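Local coordinates for protein SAM dependent methyltransferase (Aquifex aeolicus, PDB 3DH0) that binds S-adenosylmethionine in a Rossmann-like domain and probably acts as a methyltransferase, at residues 67-71 / 72-76; 94-97 / 98-101; 110-113 / 114-118; 123-126 / 127-131. All blocks are in the same frame, centred on the assembly; numbering follows the deposited sequence.

Contact 1: 67-71 / 72-76. With SAM (S-adenosylmethionine), chain C.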
# COMPACT_ATOMS: atom_id res chain seq x y z
N ALA A 67 -8.60 2.34 -3.85
CA ALA A 67 -7.53 1.56 -4.44
C ALA A 67 -7.04 2.24 -5.71
O ALA A 67 -7.68 2.15 -6.75
CB ALA A 67 -8.03 0.16 -4.76
N ILE A 68 -5.90 2.91 -5.64
CA ILE A 68 -5.35 3.58 -6.81
C ILE A 68 -4.25 2.79 -7.49
O ILE A 68 -3.80 1.77 -6.99
CB ILE A 68 -4.78 4.96 -6.45
CG1 ILE A 68 -3.76 4.80 -5.31
CG2 ILE A 68 -5.91 5.91 -6.07
CD1 ILE A 68 -3.00 6.07 -4.96
N ASP A 69 -3.83 3.26 -8.65
CA ASP A 69 -2.78 2.62 -9.41
C ASP A 69 -2.59 3.39 -10.70
O ASP A 69 -3.56 3.68 -11.40
CB ASP A 69 -3.14 1.18 -9.72
CG ASP A 69 -1.92 0.33 -10.02
OD1 ASP A 69 -1.13 0.71 -10.90
OD2 ASP A 69 -1.74 -0.72 -9.36
N VAL A 70 -1.34 3.73 -11.00
CA VAL A 70 -0.99 4.48 -12.21
C VAL A 70 -1.26 3.73 -13.50
O VAL A 70 -1.42 4.35 -14.54
CB VAL A 70 0.50 4.87 -12.23
CG1 VAL A 70 0.80 5.91 -11.15
CG2 VAL A 70 1.37 3.63 -12.05
N GLN A 71 -1.30 2.40 -13.45
CA GLN A 71 -1.55 1.62 -14.66
C GLN A 71 -3.01 1.23 -14.88
O GLN A 71 -3.64 0.62 -14.02
CB GLN A 71 -0.65 0.38 -14.69
CG GLN A 71 0.80 0.74 -14.87
CD GLN A 71 1.66 -0.44 -15.23
OE1 GLN A 71 2.13 -1.18 -14.36
NE2 GLN A 71 1.88 -0.64 -16.53
N GLU A 72 -3.52 1.61 -16.04
CA GLU A 72 -4.90 1.36 -16.42
C GLU A 72 -5.27 -0.12 -16.38
O GLU A 72 -6.37 -0.48 -15.95
CB GLU A 72 -5.16 1.94 -17.82
CG GLU A 72 -6.63 1.86 -18.25
CD GLU A 72 -6.91 2.46 -19.62
OE1 GLU A 72 -6.53 3.63 -19.87
OE2 GLU A 72 -7.55 1.77 -20.44
N GLU A 73 -4.37 -0.98 -16.84
CA GLU A 73 -4.65 -2.41 -16.84
C GLU A 73 -4.83 -2.94 -15.43
O GLU A 73 -5.69 -3.78 -15.19
CB GLU A 73 -3.56 -3.20 -17.58
CG GLU A 73 -2.15 -2.65 -17.52
CD GLU A 73 -1.94 -1.49 -18.48
OE1 GLU A 73 -2.51 -1.55 -19.59
OE2 GLU A 73 -1.19 -0.54 -18.14
N MET A 74 -4.03 -2.44 -14.50
CA MET A 74 -4.15 -2.86 -13.12
C MET A 74 -5.45 -2.32 -12.53
O MET A 74 -6.11 -2.98 -11.72
CB MET A 74 -2.96 -2.37 -12.30
CG MET A 74 -1.80 -3.35 -12.23
SD MET A 74 -0.92 -3.56 -13.77
CE MET A 74 0.68 -3.84 -13.18
N VAL A 75 -5.83 -1.12 -12.94
CA VAL A 75 -7.06 -0.54 -12.44
C VAL A 75 -8.27 -1.38 -12.85
O VAL A 75 -9.10 -1.73 -12.01
CB VAL A 75 -7.23 0.91 -12.96
CG1 VAL A 75 -8.55 1.48 -12.48
CG2 VAL A 75 -6.07 1.77 -12.49
N ASN A 76 -8.38 -1.72 -14.12
CA ASN A 76 -9.53 -2.49 -14.56
C ASN A 76 -9.56 -3.91 -14.02
O ASN A 76 -10.62 -4.49 -13.83
CB ASN A 76 -9.63 -2.46 -16.08
CG ASN A 76 -9.93 -1.06 -16.63
OD1 ASN A 76 -10.82 -0.37 -16.14
ND2 ASN A 76 -9.17 -0.65 -17.64
N SAM C . 0.41 -4.19 -3.81
CA SAM C . -0.03 -5.18 -4.84
C SAM C . -0.36 -6.50 -4.19
O SAM C . -0.23 -6.61 -2.97
OXT SAM C . -0.76 -7.42 -4.98
CB SAM C . 1.07 -5.38 -5.87
CG SAM C . 1.62 -4.06 -6.26
SD SAM C . 2.96 -3.94 -7.47
CE SAM C . 4.37 -4.59 -6.57
C5' SAM C . 3.18 -2.22 -7.51
C4' SAM C . 2.12 -1.43 -8.24
O4' SAM C . 2.49 -0.07 -8.06
C3' SAM C . 2.19 -1.59 -9.77
O3' SAM C . 0.97 -2.31 -10.13
C2' SAM C . 2.12 -0.19 -10.35
O2' SAM C . 1.26 0.06 -11.44
C1' SAM C . 1.90 0.65 -9.06
N9 SAM C . 2.51 1.97 -9.01
C8 SAM C . 3.78 2.38 -9.35
N7 SAM C . 3.99 3.64 -9.15
C5 SAM C . 2.78 4.11 -8.64
C6 SAM C . 2.34 5.39 -8.20
N6 SAM C . 3.15 6.47 -8.25
N1 SAM C . 1.04 5.52 -7.73
C2 SAM C . 0.26 4.42 -7.70
N3 SAM C . 0.58 3.17 -8.08
C4 SAM C . 1.86 3.08 -8.54
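Val-75 N donates to Gln-71 O (3.0 Å, N-H...O angle 150°), the first turn of a helix whose N-cap is Gln-71. Within 67-71, Asp-69 OD1 accepts from Gln-71 N at 3.1 Å, closing an Asx turn just ahead of the helix.

The same carboxylate is the cofactor's ribose clamp. With CG anti to the backbone N (chi1 -158°), it presents both oxygens to the sugar, OD1 to SAM O2' at 2.5 Å and OD2 to SAM O3' at 3.2 Å. OD2 also accepts from Gly-47 N, so protein and ligand together fix its rotation. An acid gripping both ribose hydroxyls at the end of the second strand is a hallmark of Rossmann-like methyltransferases.

Van der Waals contacts of the methionine chain surround this clamp. Met-74 crosses Asp-69 obliquely, its CB 3.6 Å from the carboxylate oxygen Asp-69 OD2, and Met-74 CE reaches the ribose hydroxyl SAM O3'. Val-70 turns from the helix to cover one face of the adenine, CG1 lying 3.4 Å from SAM C6.

The contact is the first joint of the unit strand 64-69, helix 72-85, strand 90-94; Val-75 rests on Val-92 and Lys-94 of the last strand.

Contact 2: 94-97 / 98-101. With SAM (S-adenosylmethionine), chain C.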
# COMPACT_ATOMS: atom_id res chain seq x y z
N LYS A 94 -8.04 5.41 -11.10
CA LYS A 94 -6.89 5.57 -11.99
C LYS A 94 -6.03 6.72 -11.47
O LYS A 94 -6.44 7.88 -11.48
CB LYS A 94 -7.38 5.86 -13.41
CG LYS A 94 -6.28 6.23 -14.38
CD LYS A 94 -5.33 5.09 -14.59
CE LYS A 94 -4.18 5.52 -15.49
NZ LYS A 94 -3.32 6.59 -14.88
N SER A 95 -4.82 6.39 -11.03
CA SER A 95 -3.89 7.37 -10.48
C SER A 95 -2.83 7.85 -11.47
O SER A 95 -2.59 7.23 -12.51
CB SER A 95 -3.22 6.78 -9.23
OG SER A 95 -2.00 7.43 -8.90
N GLU A 96 -2.21 8.96 -11.12
CA GLU A 96 -1.15 9.56 -11.92
C GLU A 96 0.06 9.53 -11.01
O GLU A 96 -0.08 9.56 -9.80
CB GLU A 96 -1.51 11.00 -12.27
CG GLU A 96 -1.16 11.42 -13.68
CD GLU A 96 -1.91 10.62 -14.73
OE1 GLU A 96 -3.09 10.28 -14.52
OE2 GLU A 96 -1.31 10.33 -15.79
N GLU A 97 1.25 9.48 -11.58
CA GLU A 97 2.48 9.38 -10.80
C GLU A 97 2.53 10.13 -9.47
O GLU A 97 2.73 9.52 -8.43
CB GLU A 97 3.68 9.76 -11.66
CG GLU A 97 5.04 9.41 -11.06
CD GLU A 97 5.18 7.94 -10.70
OE1 GLU A 97 4.74 7.07 -11.48
OE2 GLU A 97 5.76 7.65 -9.63
N ASN A 98 2.35 11.45 -9.48
CA ASN A 98 2.42 12.17 -8.21
C ASN A 98 1.17 12.95 -7.87
O ASN A 98 1.23 13.96 -7.15
CB ASN A 98 3.62 13.11 -8.20
CG ASN A 98 4.92 12.39 -8.47
OD1 ASN A 98 5.47 12.47 -9.56
ND2 ASN A 98 5.42 11.67 -7.47
N LYS A 99 0.04 12.47 -8.37
CA LYS A 99 -1.23 13.12 -8.14
C LYS A 99 -2.31 12.11 -7.77
O LYS A 99 -2.61 11.20 -8.55
CB LYS A 99 -1.69 13.86 -9.39
CG LYS A 99 -0.67 14.76 -10.03
CD LYS A 99 -1.38 15.61 -11.08
CE LYS A 99 -0.43 16.25 -12.08
NZ LYS A 99 0.01 15.26 -13.10
N ILE A 100 -2.92 12.29 -6.60
CA ILE A 100 -3.99 11.39 -6.16
C ILE A 100 -5.31 12.13 -6.37
O ILE A 100 -5.51 13.23 -5.88
CB ILE A 100 -3.79 11.02 -4.67
CG1 ILE A 100 -2.40 10.40 -4.49
CG2 ILE A 100 -4.86 10.03 -4.23
CD1 ILE A 100 -1.90 10.40 -3.07
N PRO A 101 -6.24 11.52 -7.11
CA PRO A 101 -7.54 12.11 -7.41
C PRO A 101 -8.50 12.27 -6.23
O PRO A 101 -9.70 12.11 -6.39
CB PRO A 101 -8.09 11.19 -8.48
CG PRO A 101 -7.56 9.86 -8.05
CD PRO A 101 -6.13 10.17 -7.69
N SAM C . 0.41 -4.19 -3.81
CA SAM C . -0.03 -5.18 -4.84
C SAM C . -0.36 -6.50 -4.19
O SAM C . -0.23 -6.61 -2.97
OXT SAM C . -0.76 -7.42 -4.98
CB SAM C . 1.07 -5.38 -5.87
CG SAM C . 1.62 -4.06 -6.26
SD SAM C . 2.96 -3.94 -7.47
CE SAM C . 4.37 -4.59 -6.57
C5' SAM C . 3.18 -2.22 -7.51
C4' SAM C . 2.12 -1.43 -8.24
O4' SAM C . 2.49 -0.07 -8.06
C3' SAM C . 2.19 -1.59 -9.77
O3' SAM C . 0.97 -2.31 -10.13
C2' SAM C . 2.12 -0.19 -10.35
O2' SAM C . 1.26 0.06 -11.44
C1' SAM C . 1.90 0.65 -9.06
N9 SAM C . 2.51 1.97 -9.01
C8 SAM C . 3.78 2.38 -9.35
N7 SAM C . 3.99 3.64 -9.15
C5 SAM C . 2.78 4.11 -8.64
C6 SAM C . 2.34 5.39 -8.20
N6 SAM C . 3.15 6.47 -8.25
N1 SAM C . 1.04 5.52 -7.73
C2 SAM C . 0.26 4.42 -7.70
N3 SAM C . 0.58 3.17 -8.08
C4 SAM C . 1.86 3.08 -8.54
O HOH W 1 6.49 9.15 -7.58
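Glu-97 and Asn-98, the central pair of a type I turn, differ in their first torsions: Glu-97 CG lies anti to its own backbone N (chi1 -167°), Asn-98 CG anti to its carbonyl carbon (chi1 -56°). The two chains lie side by side and point the same way, Glu-97 CG 3.4 Å from Asn-98 OD1, with carboxylate and amide planes 74° apart. A water spans the far ends, donating to Glu-97 OE2 at 2.6 Å and accepting a weak bond from Asn-98 ND2.

The turn is closed on its backbone. Lys-99 N donates to Glu-96 O at 3.2 Å, and the return bond from Glu-96 N to Lys-99 O is weak at 3.4 Å, so the two residues form a single antiparallel hydrogen-bonded bridge. Ser-95 OG also donates to Glu-96 O, at 3.0 Å. It reaches that oxygen from the face opposite Lys-99 N, and neither donor lies in the carbonyl plane. The exposed chains of Glu-96 and Lys-99 lie side by side, pointing the same way, but their charged ends are not in contact.

Held in this shape, the turn meets the adenine amino group twice: SAM N6 donates to Glu-97 O at 3.1 Å and, weakly, to Glu-97 OE2 at 3.2 Å. Glu-97 OE1 makes a salt bridge with Lys-6 and OE2 accepts from Ser-120 N, partners that would tend to keep the carboxylate ionised. Two acceptors facing N6 are consistent with recognition of adenine through its exocyclic amine.

Contact 3: 110-113 / 114-118. With SAM (S-adenosylmethionine), chain C.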
# COMPACT_ATOMS: atom_id res chain seq x y z
N ILE A 110 -3.00 4.84 5.29
CA ILE A 110 -2.36 4.73 3.99
C ILE A 110 -1.54 3.44 4.00
O ILE A 110 -0.62 3.27 4.79
CB ILE A 110 -1.42 5.92 3.72
CG1 ILE A 110 -2.18 7.24 3.84
CG2 ILE A 110 -0.83 5.80 2.32
CD1 ILE A 110 -1.27 8.45 4.00
N PHE A 111 -1.90 2.53 3.11
CA PHE A 111 -1.24 1.23 3.01
C PHE A 111 -0.48 1.15 1.70
O PHE A 111 -1.06 1.27 0.62
CB PHE A 111 -2.30 0.14 3.08
CG PHE A 111 -1.78 -1.24 2.90
CD1 PHE A 111 -0.84 -1.76 3.77
CD2 PHE A 111 -2.29 -2.05 1.88
CE1 PHE A 111 -0.40 -3.08 3.64
CE2 PHE A 111 -1.87 -3.36 1.74
CZ PHE A 111 -0.92 -3.88 2.63
N MET A 112 0.83 0.95 1.79
CA MET A 112 1.66 0.85 0.60
C MET A 112 2.37 -0.50 0.58
O MET A 112 3.45 -0.64 1.14
CB MET A 112 2.67 2.00 0.59
CG MET A 112 2.82 2.66 -0.76
SD MET A 112 4.00 4.01 -0.75
CE MET A 112 3.26 5.11 0.38
N ALA A 113 1.77 -1.49 -0.07
CA ALA A 113 2.37 -2.83 -0.12
C ALA A 113 3.19 -3.13 -1.37
O ALA A 113 2.66 -3.29 -2.46
CB ALA A 113 1.29 -3.89 0.04
N PHE A 114 4.51 -3.22 -1.18
CA PHE A 114 5.45 -3.50 -2.26
C PHE A 114 5.42 -2.49 -3.40
O PHE A 114 5.76 -2.82 -4.54
CB PHE A 114 5.22 -4.90 -2.84
CG PHE A 114 5.29 -6.00 -1.82
CD1 PHE A 114 4.13 -6.61 -1.36
CD2 PHE A 114 6.52 -6.41 -1.31
CE1 PHE A 114 4.18 -7.61 -0.41
CE2 PHE A 114 6.60 -7.41 -0.37
CZ PHE A 114 5.42 -8.02 0.09
N THR A 115 5.03 -1.26 -3.11
CA THR A 115 4.97 -0.28 -4.16
C THR A 115 5.90 0.92 -3.97
O THR A 115 6.19 1.64 -4.93
CB THR A 115 3.48 0.18 -4.38
OG1 THR A 115 3.42 1.41 -5.12
CG2 THR A 115 2.78 0.34 -3.06
N PHE A 116 6.41 1.13 -2.76
CA PHE A 116 7.28 2.27 -2.51
C PHE A 116 8.51 2.33 -3.42
O PHE A 116 8.82 3.37 -3.98
CB PHE A 116 7.74 2.27 -1.06
CG PHE A 116 8.38 3.56 -0.64
CD1 PHE A 116 7.61 4.68 -0.36
CD2 PHE A 116 9.76 3.65 -0.52
CE1 PHE A 116 8.20 5.88 0.03
CE2 PHE A 116 10.37 4.84 -0.14
CZ PHE A 116 9.58 5.96 0.14
N HIS A 117 9.22 1.21 -3.55
CA HIS A 117 10.42 1.17 -4.39
C HIS A 117 10.10 1.38 -5.88
O HIS A 117 11.02 1.45 -6.70
CB HIS A 117 11.14 -0.16 -4.23
CG HIS A 117 10.39 -1.32 -4.79
ND1 HIS A 117 9.27 -1.85 -4.18
CD2 HIS A 117 10.52 -1.99 -5.96
CE1 HIS A 117 8.75 -2.79 -4.95
NE2 HIS A 117 9.49 -2.89 -6.04
N GLU A 118 8.82 1.46 -6.24
CA GLU A 118 8.42 1.65 -7.63
C GLU A 118 8.10 3.11 -7.98
O GLU A 118 7.86 3.44 -9.14
CB GLU A 118 7.20 0.79 -7.95
CG GLU A 118 7.53 -0.55 -8.53
CD GLU A 118 6.31 -1.23 -9.11
OE1 GLU A 118 5.57 -0.59 -9.87
OE2 GLU A 118 6.10 -2.43 -8.81
N SAM C . 0.41 -4.19 -3.81
CA SAM C . -0.03 -5.18 -4.84
C SAM C . -0.36 -6.50 -4.19
O SAM C . -0.23 -6.61 -2.97
OXT SAM C . -0.76 -7.42 -4.98
CB SAM C . 1.07 -5.38 -5.87
CG SAM C . 1.62 -4.06 -6.26
SD SAM C . 2.96 -3.94 -7.47
CE SAM C . 4.37 -4.59 -6.57
C5' SAM C . 3.18 -2.22 -7.51
C4' SAM C . 2.12 -1.43 -8.24
O4' SAM C . 2.49 -0.07 -8.06
C3' SAM C . 2.19 -1.59 -9.77
O3' SAM C . 0.97 -2.31 -10.13
C2' SAM C . 2.12 -0.19 -10.35
O2' SAM C . 1.26 0.06 -11.44
C1' SAM C . 1.90 0.65 -9.06
N9 SAM C . 2.51 1.97 -9.01
C8 SAM C . 3.78 2.38 -9.35
N7 SAM C . 3.99 3.64 -9.15
C5 SAM C . 2.78 4.11 -8.64
C6 SAM C . 2.34 5.39 -8.20
N6 SAM C . 3.15 6.47 -8.25
N1 SAM C . 1.04 5.52 -7.73
C2 SAM C . 0.26 4.42 -7.70
N3 SAM C . 0.58 3.17 -8.08
C4 SAM C . 1.86 3.08 -8.54
O HOH W 2 6.02 -0.35 -0.42
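Met-112 and Ala-113 end the fourth strand of the Rossmann-like sheet in chain order, 107-113. Met-112 packs on Thr-115 and Phe-116, Ala-113 on Phe-114, as the chain turns beside the cofactor.

Met-112 makes two of the side-chain contacts. It crosses Thr-115 at about a right angle, Met-112 CG meeting Thr-115 CG2 at 3.3 Å. Beyond CG its sulfur comes to the edge of the Phe-116 ring: SD lies in the ring plane, 5.1 Å from the centroid and 90° off the normal, a Met-aromatic contact. A water accepts from Phe-116 N at 2.8 Å and lies close to Met-112 O.

Ala-113 contributes its carbonyl oxygen, which accepts from the amino group of the methionine part, SAM N to Ala-113 O being 2.8 Å. Phe-114 folds back on this residue: its CB lies against the Ala-113 carbonyl, and Phe-114 CD1 is 4.2 Å from Ala-113 CB. A left-handed helical backbone at Phe-114 (phi 58°) bends the chain away from the strand; its ring also meets Trp-144.

A short 3-10 segment follows, Glu-118 N donating to Thr-115 O at 2.9 Å. The Thr-115 rotamer (chi1 163°) sends the methyl to Met-112 and the hydroxyl to the ribose, where the bond from Thr-115 OG1 to the ring oxygen, SAM O4', is weak at 3.4 Å.

Contact 4: 123-126 / 127-131. With SAM (S-adenosylmethionine), chain C.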
# COMPACT_ATOMS: atom_id res chain seq x y z
N LEU A 123 9.77 11.45 -2.56
CA LEU A 123 9.49 12.63 -1.75
C LEU A 123 8.46 13.62 -2.32
O LEU A 123 7.88 14.43 -1.59
CB LEU A 123 10.81 13.33 -1.40
CG LEU A 123 11.77 13.75 -2.51
CD1 LEU A 123 13.11 14.14 -1.87
CD2 LEU A 123 11.99 12.61 -3.54
N LYS A 124 8.23 13.54 -3.62
CA LYS A 124 7.27 14.41 -4.29
C LYS A 124 5.92 13.73 -4.19
O LYS A 124 4.89 14.38 -4.14
CB LYS A 124 7.68 14.59 -5.76
CG LYS A 124 6.82 15.54 -6.57
CD LYS A 124 7.40 15.75 -7.97
CE LYS A 124 8.80 16.39 -7.93
NZ LYS A 124 9.44 16.54 -9.28
N PHE A 125 5.95 12.40 -4.17
CA PHE A 125 4.72 11.62 -4.05
C PHE A 125 4.27 11.72 -2.61
O PHE A 125 3.08 11.84 -2.32
CB PHE A 125 5.00 10.16 -4.41
CG PHE A 125 3.81 9.27 -4.23
CD1 PHE A 125 3.58 8.64 -3.02
CD2 PHE A 125 2.89 9.10 -5.26
CE1 PHE A 125 2.45 7.85 -2.83
CE2 PHE A 125 1.76 8.31 -5.09
CZ PHE A 125 1.54 7.69 -3.88
N LEU A 126 5.25 11.69 -1.71
CA LEU A 126 5.00 11.82 -0.27
C LEU A 126 4.26 13.11 0.06
O LEU A 126 3.42 13.13 0.95
CB LEU A 126 6.32 11.79 0.49
CG LEU A 126 6.88 10.42 0.85
CD1 LEU A 126 5.95 9.70 1.82
CD2 LEU A 126 7.06 9.60 -0.40
N GLU A 127 4.58 14.19 -0.65
CA GLU A 127 3.92 15.46 -0.39
C GLU A 127 2.46 15.34 -0.80
O GLU A 127 1.56 15.75 -0.07
CB GLU A 127 4.57 16.60 -1.17
CG GLU A 127 6.01 16.84 -0.79
CD GLU A 127 6.21 17.04 0.71
OE1 GLU A 127 5.63 17.99 1.28
OE2 GLU A 127 6.96 16.24 1.33
N GLU A 128 2.24 14.75 -1.97
CA GLU A 128 0.88 14.57 -2.46
C GLU A 128 0.11 13.71 -1.45
O GLU A 128 -1.07 13.95 -1.19
CB GLU A 128 0.92 13.89 -3.84
CG GLU A 128 -0.43 13.65 -4.50
CD GLU A 128 -1.24 14.92 -4.75
OE1 GLU A 128 -0.65 16.01 -4.91
OE2 GLU A 128 -2.48 14.82 -4.80
N LEU A 129 0.80 12.73 -0.87
CA LEU A 129 0.18 11.84 0.11
C LEU A 129 -0.36 12.53 1.36
O LEU A 129 -1.45 12.19 1.83
CB LEU A 129 1.17 10.76 0.53
CG LEU A 129 0.96 9.33 -0.01
CD1 LEU A 129 2.04 8.46 0.56
CD2 LEU A 129 -0.40 8.79 0.39
N LYS A 130 0.39 13.49 1.90
CA LYS A 130 -0.02 14.22 3.10
C LYS A 130 -1.29 15.01 2.83
O LYS A 130 -2.16 15.14 3.69
CB LYS A 130 1.05 15.22 3.54
CG LYS A 130 2.46 14.70 3.68
CD LYS A 130 3.19 15.58 4.70
CE LYS A 130 4.70 15.60 4.52
NZ LYS A 130 5.14 16.55 3.47
N ARG A 131 -1.39 15.55 1.62
CA ARG A 131 -2.54 16.34 1.24
C ARG A 131 -3.83 15.54 1.41
O ARG A 131 -4.74 15.98 2.12
CB ARG A 131 -2.41 16.81 -0.22
CG ARG A 131 -3.52 17.75 -0.64
CD ARG A 131 -3.38 18.19 -2.08
NE ARG A 131 -3.72 17.13 -3.01
CZ ARG A 131 -4.89 16.52 -3.06
NH1 ARG A 131 -5.86 16.86 -2.21
NH2 ARG A 131 -5.11 15.56 -3.95
N SAM C . 0.41 -4.19 -3.81
CA SAM C . -0.03 -5.18 -4.84
C SAM C . -0.36 -6.50 -4.19
O SAM C . -0.23 -6.61 -2.97
OXT SAM C . -0.76 -7.42 -4.98
CB SAM C . 1.07 -5.38 -5.87
CG SAM C . 1.62 -4.06 -6.26
SD SAM C . 2.96 -3.94 -7.47
CE SAM C . 4.37 -4.59 -6.57
C5' SAM C . 3.18 -2.22 -7.51
C4' SAM C . 2.12 -1.43 -8.24
O4' SAM C . 2.49 -0.07 -8.06
C3' SAM C . 2.19 -1.59 -9.77
O3' SAM C . 0.97 -2.31 -10.13
C2' SAM C . 2.12 -0.19 -10.35
O2' SAM C . 1.26 0.06 -11.44
C1' SAM C . 1.90 0.65 -9.06
N9 SAM C . 2.51 1.97 -9.01
C8 SAM C . 3.78 2.38 -9.35
N7 SAM C . 3.99 3.64 -9.15
C5 SAM C . 2.78 4.11 -8.64
C6 SAM C . 2.34 5.39 -8.20
N6 SAM C . 3.15 6.47 -8.25
N1 SAM C . 1.04 5.52 -7.73
C2 SAM C . 0.26 4.42 -7.70
N3 SAM C . 0.58 3.17 -8.08
C4 SAM C . 1.86 3.08 -8.54
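The Phe-125 ring has Leu-129 at its CD1-CE1 flank and the cofactor's adenine at its CD2-CE2 flank, both approaching obliquely. These side chains belong to one alpha helix, 122-132, which follows strand 107-113 in the Rossmann-like fold, and Phe-125 brings this helix to the adenine. CE1 of Phe-125 is 3.5 Å from CD1 of Leu-129, and Phe-125 CE2 is 3.9 Å from SAM N1. The second flat group, the Arg-131 guanidinium, grips Glu-128 side-on: NE at 3.2 Å and NH2 at 2.9 Å both reach OE2 of Glu-128, from the same face of the carboxylate. That oxygen also accepts from Ile-100 N, which ties the helix to the loop before strand 107-113.

Phe-125 and Leu-129 are one helical turn apart, joined also by the backbone bond from Leu-129 N to Phe-125 O (2.8 Å, N-H...O angle 148°). Lys-130 N to Leu-126 O repeats the pattern, whereas the corresponding bonds from Glu-127 and Glu-128 are weak. A chi1 of 176° at Phe-125, which turns CG directly away from the residue's own N, places the ring where Leu-129 can cross it.

Each side of the helix has its own chemistry. Leu-129 packs on Ile-110 and Met-112 of the strand, and Leu-126 touches Ala-171 and Ile-173. The polar residues pair by charge: Arg-131 has a second acidic partner, Asp-104, bound through NH1, while Lys-130 folds back on Glu-127. In the Glu-127 pair, Lys-130 NZ stands 2.7 Å from OE1 of Glu-127.

The four contacts follow one another along the chain, none enclosing another, and all touch the same S-adenosylmethionine. Contacts 1 and 3 lie at the ends of strands 64-69 and 107-113 of one sheet, their centres about 14 Å apart and without touching. Contact 2, in the loop after strand 90-94, meets contact 1 at about 10 Å between centres, with a probable backbone bond linking Asp-69 and Ser-95. It also meets contact 4, about 11 Å away, where Ile-100 N probably bonds to Glu-128. Contacts 3 and 4, centres about 13 Å apart, join strand 107-113 to helix 122-132, Met-112 packing on Leu-129. Together they reach the cofactor's methionine amino group, ribose and adenine.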